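Local coordinates for alpha-1,2-mannosidase (Bacteroides thetaiotaomicron, PDB 2WW2), which is a calcium-dependent family GH92 glycoside hydrolase that probably cleaves alpha-mannosidic linkages with inversion of anomeric configuration, at residues A454-A459 with Q473-A478; G381-S386 with T448-Y453. All coordinates share one frame; numbering follows the deposited sequence.

Contact 1: residues A454-A459 with Q473-A478; sequences ADWCIA and QYYQKA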
# COMPACT_ATOMS: atom_id res chain seq x y z
N ALA A 454 15.18 18.12 -25.46
CA ALA A 454 16.43 18.27 -26.18
C ALA A 454 16.19 19.12 -27.43
O ALA A 454 17.03 19.93 -27.82
CB ALA A 454 17.01 16.90 -26.59
N ASP A 455 15.04 18.94 -28.06
CA ASP A 455 14.75 19.73 -29.24
C ASP A 455 14.56 21.20 -28.88
O ASP A 455 14.98 22.10 -29.63
CB ASP A 455 13.52 19.16 -29.97
CG ASP A 455 13.80 17.83 -30.63
OD1 ASP A 455 14.99 17.58 -30.97
OD2 ASP A 455 12.85 17.03 -30.83
N TRP A 456 13.92 21.47 -27.75
CA TRP A 456 13.85 22.85 -27.25
C TRP A 456 15.27 23.41 -27.05
O TRP A 456 15.58 24.54 -27.45
CB TRP A 456 12.99 22.93 -25.97
CG TRP A 456 13.04 24.26 -25.30
CD1 TRP A 456 12.21 25.33 -25.53
CD2 TRP A 456 13.97 24.68 -24.31
NE1 TRP A 456 12.58 26.40 -24.73
CE2 TRP A 456 13.65 26.02 -23.97
CE3 TRP A 456 15.03 24.05 -23.65
CZ2 TRP A 456 14.37 26.74 -23.01
CZ3 TRP A 456 15.75 24.76 -22.70
CH2 TRP A 456 15.42 26.10 -22.40
N CYS A 457 16.18 22.62 -26.45
CA CYS A 457 17.57 23.10 -26.27
C CYS A 457 18.22 23.45 -27.61
O CYS A 457 18.91 24.47 -27.73
CB CYS A 457 18.45 22.06 -25.58
SG CYS A 457 18.03 21.77 -23.87
N ILE A 458 18.02 22.61 -28.62
CA ILE A 458 18.63 22.86 -29.93
C ILE A 458 18.04 24.11 -30.57
O ILE A 458 18.76 24.89 -31.20
CB ILE A 458 18.51 21.64 -30.88
CG1 ILE A 458 19.37 20.49 -30.33
CG2 ILE A 458 18.93 22.02 -32.32
CD1 ILE A 458 19.08 19.12 -31.02
N ALA A 459 16.73 24.30 -30.39
CA ALA A 459 16.10 25.51 -30.93
C ALA A 459 16.71 26.76 -30.28
O ALA A 459 17.02 27.75 -30.95
CB ALA A 459 14.60 25.48 -30.69
N GLN A 473 12.41 25.28 -36.86
CA GLN A 473 12.21 23.84 -37.08
C GLN A 473 12.16 23.09 -35.74
O GLN A 473 11.36 22.17 -35.55
CB GLN A 473 13.34 23.24 -37.91
CG GLN A 473 13.26 23.51 -39.39
CD GLN A 473 14.53 23.07 -40.09
OE1 GLN A 473 15.16 23.85 -40.81
NE2 GLN A 473 14.94 21.84 -39.84
N TYR A 474 13.05 23.47 -34.83
CA TYR A 474 13.17 22.76 -33.58
C TYR A 474 12.15 23.21 -32.54
O TYR A 474 11.67 22.40 -31.75
CB TYR A 474 14.62 22.78 -33.06
CG TYR A 474 15.43 21.66 -33.68
CD1 TYR A 474 15.54 20.43 -33.04
CD2 TYR A 474 16.03 21.82 -34.93
CE1 TYR A 474 16.24 19.38 -33.62
CE2 TYR A 474 16.73 20.77 -35.52
CZ TYR A 474 16.82 19.56 -34.86
OH TYR A 474 17.52 18.52 -35.42
N TYR A 475 11.82 24.50 -32.53
CA TYR A 475 10.76 25.00 -31.66
C TYR A 475 9.43 24.31 -31.98
O TYR A 475 8.60 24.10 -31.09
CB TYR A 475 10.62 26.53 -31.78
CG TYR A 475 11.61 27.31 -30.92
CD1 TYR A 475 11.73 27.05 -29.56
CD2 TYR A 475 12.37 28.35 -31.47
CE1 TYR A 475 12.61 27.77 -28.77
CE2 TYR A 475 13.26 29.07 -30.69
CZ TYR A 475 13.36 28.79 -29.34
OH TYR A 475 14.24 29.49 -28.55
N GLN A 476 9.25 23.92 -33.24
CA GLN A 476 8.04 23.18 -33.62
C GLN A 476 7.94 21.83 -32.90
O GLN A 476 6.85 21.28 -32.78
CB GLN A 476 7.97 22.97 -35.13
N LYS A 477 9.06 21.30 -32.42
CA LYS A 477 9.03 20.01 -31.73
C LYS A 477 8.98 20.14 -30.20
O LYS A 477 8.64 19.18 -29.50
CB LYS A 477 10.23 19.15 -32.15
CG LYS A 477 10.42 19.01 -33.67
CD LYS A 477 11.74 18.26 -33.95
CE LYS A 477 12.16 18.34 -35.42
NZ LYS A 477 13.17 17.29 -35.73
N ALA A 478 9.32 21.32 -29.70
CA ALA A 478 9.35 21.58 -28.27
C ALA A 478 8.04 21.20 -27.56
O ALA A 478 8.07 20.71 -26.44
CB ALA A 478 9.71 23.06 -27.99
O HOH W 1 14.82 16.44 -33.70
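Ala459 and Ile458 each set a methyl group on the face of a tyrosine ring, Tyr475 and Tyr474 respectively, in an alpha-helical hairpin. Its two consecutive helices, 444-465 and 468-475, running roughly antiparallel, belong to the catalytic domain, which in family GH92 is an (alpha/alpha)6 barrel. Alanine suits the close approach at Ala459, whose CA is 4.8 Å from Tyr474 CA. Ala459 CB stands 3.4 Å from the centroid of the Tyr475 ring, a CH-pi contact. With CG anti to its carbonyl carbon (chi1 -83°), Tyr475 lays its ring over that methyl, turns an edge toward Trp456 CD1 and bonds to Glu463 through its hydroxyl. A leucine in place of Tyr475 would probably leave the Ala459 methyl without its flat aromatic cover and Glu463 without its phenol partner. Trp456 CB meets Ala478 CB at 3.9 Å, while the indole NE1 bonds to Tyr733.

Ile458 CG2, anti to the backbone N, lies 3.7 Å from the centroid of Tyr474, almost on the ring normal. At the edge of that ring, Asp455 OD1 comes within 3.4 Å of Tyr474 CE1, with carboxylate and ring planes 66° apart. Tyrosine suits both places, pairing a flat face for a methyl with a hydroxyl, which at Tyr474 reaches Thr412. Asp455 forms a salt bridge with Arg424 through OD1 and a hydrogen bond with Tyr430 through OD2. Lysine's long chain passes Asp455, Lys477 CD 3.5 Å from Asp455 OD2, and carries its charge to Asp431. A water accepts from Lys477 NZ (2.8 Å) and donates to Asp455 OD1 (3.0 Å).

Contact 2: residues G381-S386 with T448-Y453; sequences GNNSVS and TLEYAY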
# COMPACT_ATOMS: atom_id res chain seq x y z
N GLY A 381 17.50 9.44 -23.92
CA GLY A 381 17.53 10.90 -24.07
C GLY A 381 18.69 11.42 -24.91
O GLY A 381 19.56 10.65 -25.33
N ASN A 382 18.69 12.74 -25.13
CA ASN A 382 19.77 13.41 -25.84
C ASN A 382 20.29 14.53 -24.95
O ASN A 382 20.45 15.68 -25.37
CB ASN A 382 19.25 14.00 -27.17
CG ASN A 382 18.89 12.93 -28.20
OD1 ASN A 382 19.43 11.80 -28.19
ND2 ASN A 382 18.00 13.27 -29.08
N ASN A 383 20.56 14.20 -23.69
CA ASN A 383 20.93 15.24 -22.76
C ASN A 383 22.37 15.74 -22.89
O ASN A 383 22.75 16.74 -22.27
CB ASN A 383 20.55 14.83 -21.34
CG ASN A 383 19.06 14.59 -21.21
OD1 ASN A 383 18.61 13.48 -20.90
ND2 ASN A 383 18.29 15.63 -21.50
N SER A 384 23.17 15.07 -23.72
CA SER A 384 24.42 15.65 -24.17
C SER A 384 24.17 17.10 -24.65
O SER A 384 24.98 18.01 -24.43
CB SER A 384 25.00 14.83 -25.33
OG SER A 384 24.03 14.68 -26.37
N VAL A 385 23.06 17.28 -25.35
CA VAL A 385 22.71 18.59 -25.88
C VAL A 385 22.52 19.60 -24.76
O VAL A 385 22.95 20.76 -24.84
CB VAL A 385 21.42 18.48 -26.73
CG1 VAL A 385 20.95 19.85 -27.14
CG2 VAL A 385 21.70 17.56 -27.96
N SER A 386 21.89 19.16 -23.69
CA SER A 386 21.64 20.05 -22.56
C SER A 386 22.94 20.58 -21.96
O SER A 386 23.06 21.78 -21.66
CB SER A 386 20.81 19.33 -21.48
OG SER A 386 20.71 20.15 -20.32
N THR A 448 10.03 10.24 -25.76
CA THR A 448 9.39 11.38 -26.39
C THR A 448 9.56 12.63 -25.51
O THR A 448 9.88 13.72 -26.00
CB THR A 448 7.87 11.13 -26.58
OG1 THR A 448 7.68 9.97 -27.40
CG2 THR A 448 7.21 12.32 -27.27
N LEU A 449 9.32 12.47 -24.21
CA LEU A 449 9.43 13.60 -23.30
C LEU A 449 10.87 14.14 -23.19
O LEU A 449 11.10 15.36 -23.18
CB LEU A 449 8.84 13.24 -21.92
CG LEU A 449 7.33 12.94 -21.94
CD1 LEU A 449 6.87 12.15 -20.70
CD2 LEU A 449 6.48 14.21 -22.11
N GLU A 450 11.85 13.25 -23.14
CA GLU A 450 13.25 13.68 -23.13
C GLU A 450 13.60 14.37 -24.46
O GLU A 450 14.34 15.36 -24.48
CB GLU A 450 14.17 12.46 -22.92
CG GLU A 450 14.01 11.75 -21.56
CD GLU A 450 14.75 12.44 -20.41
OE1 GLU A 450 15.63 13.28 -20.71
OE2 GLU A 450 14.46 12.16 -19.21
N TYR A 451 13.07 13.86 -25.56
CA TYR A 451 13.39 14.43 -26.87
C TYR A 451 12.79 15.82 -27.10
O TYR A 451 13.42 16.67 -27.74
CB TYR A 451 12.92 13.51 -28.00
CG TYR A 451 13.51 12.12 -28.03
CD1 TYR A 451 14.64 11.78 -27.27
CD2 TYR A 451 12.94 11.13 -28.82
CE1 TYR A 451 15.16 10.49 -27.31
CE2 TYR A 451 13.46 9.84 -28.87
CZ TYR A 451 14.57 9.53 -28.11
OH TYR A 451 15.08 8.26 -28.15
N ALA A 452 11.56 16.04 -26.63
CA ALA A 452 10.94 17.36 -26.78
C ALA A 452 11.79 18.43 -26.06
O ALA A 452 11.96 19.55 -26.54
CB ALA A 452 9.51 17.34 -26.23
N TYR A 453 12.34 18.05 -24.92
CA TYR A 453 13.26 18.93 -24.18
C TYR A 453 14.58 19.18 -24.94
O TYR A 453 15.05 20.34 -25.04
CB TYR A 453 13.56 18.33 -22.80
CG TYR A 453 14.72 19.02 -22.09
CD1 TYR A 453 14.63 20.34 -21.68
CD2 TYR A 453 15.93 18.34 -21.85
CE1 TYR A 453 15.69 20.97 -21.03
CE2 TYR A 453 16.99 18.96 -21.22
CZ TYR A 453 16.86 20.27 -20.81
OH TYR A 453 17.92 20.89 -20.20
O HOH W 2 16.75 7.50 -26.07
O HOH W 3 17.01 14.67 -23.87
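Ser386 and Tyr453 bring their hydroxyls together, OG 2.9 Å from OH, where the start of helix 383-393 packs against helix 444-465 in the catalytic domain. Tyr453 spans the gap because its CG is anti to the backbone N (chi1 168°), and a tyrosine has both the length and the polar end needed. Closer to the helix surface, Gly381 CA touches Glu450 CB at 3.9 Å and the edge of the Tyr451 ring. Glycine fits because here a CB would be jammed against the preceding carbonyl oxygen and would crowd Glu450 OE1.

Two waters join the segments. One accepts from Asn382 N (2.9 Å) and donates to Glu450 O (2.8 Å); the other accepts from Gly381 N (3.0 Å) and donates to Tyr451 OH (2.8 Å).

In the next shell, Arg336 forms a salt bridge with Glu450 OE2, Asp425 O holds the Tyr451 hydroxyl and Pro647 O that of Tyr453. Phe527 meets the Tyr453 ring edge-to-face. The contact is thus buried yet largely polar: water takes up the backbone N-H groups of Gly381 and Asn382, the phenols carry bonds to neighbouring loops, and Arg336 balances the charge of Glu450.

In the fold
Helix 444-465 carries one segment of each contact, 448-453 running straight on into 454-459, so their centres lie only 10 Å apart. Along the chain they come in series: contact 2 joins segments with 61 residues between them and closes before contact 1 opens, whereas contact 1 joins helices separated by a short turn. Contact 2 lies nearer the centre of the chain, about 18 Å from it against about 27 Å for contact 1. They touch directly, Ile458 CG1 packing on Val385 CG1 at 3.6 Å, and helix 401-413 packs against both. A single helix thus links near and distant parts of the catalytic domain, with the start of helix 383-393 packed on one side and the hairpin partner 468-475 on another.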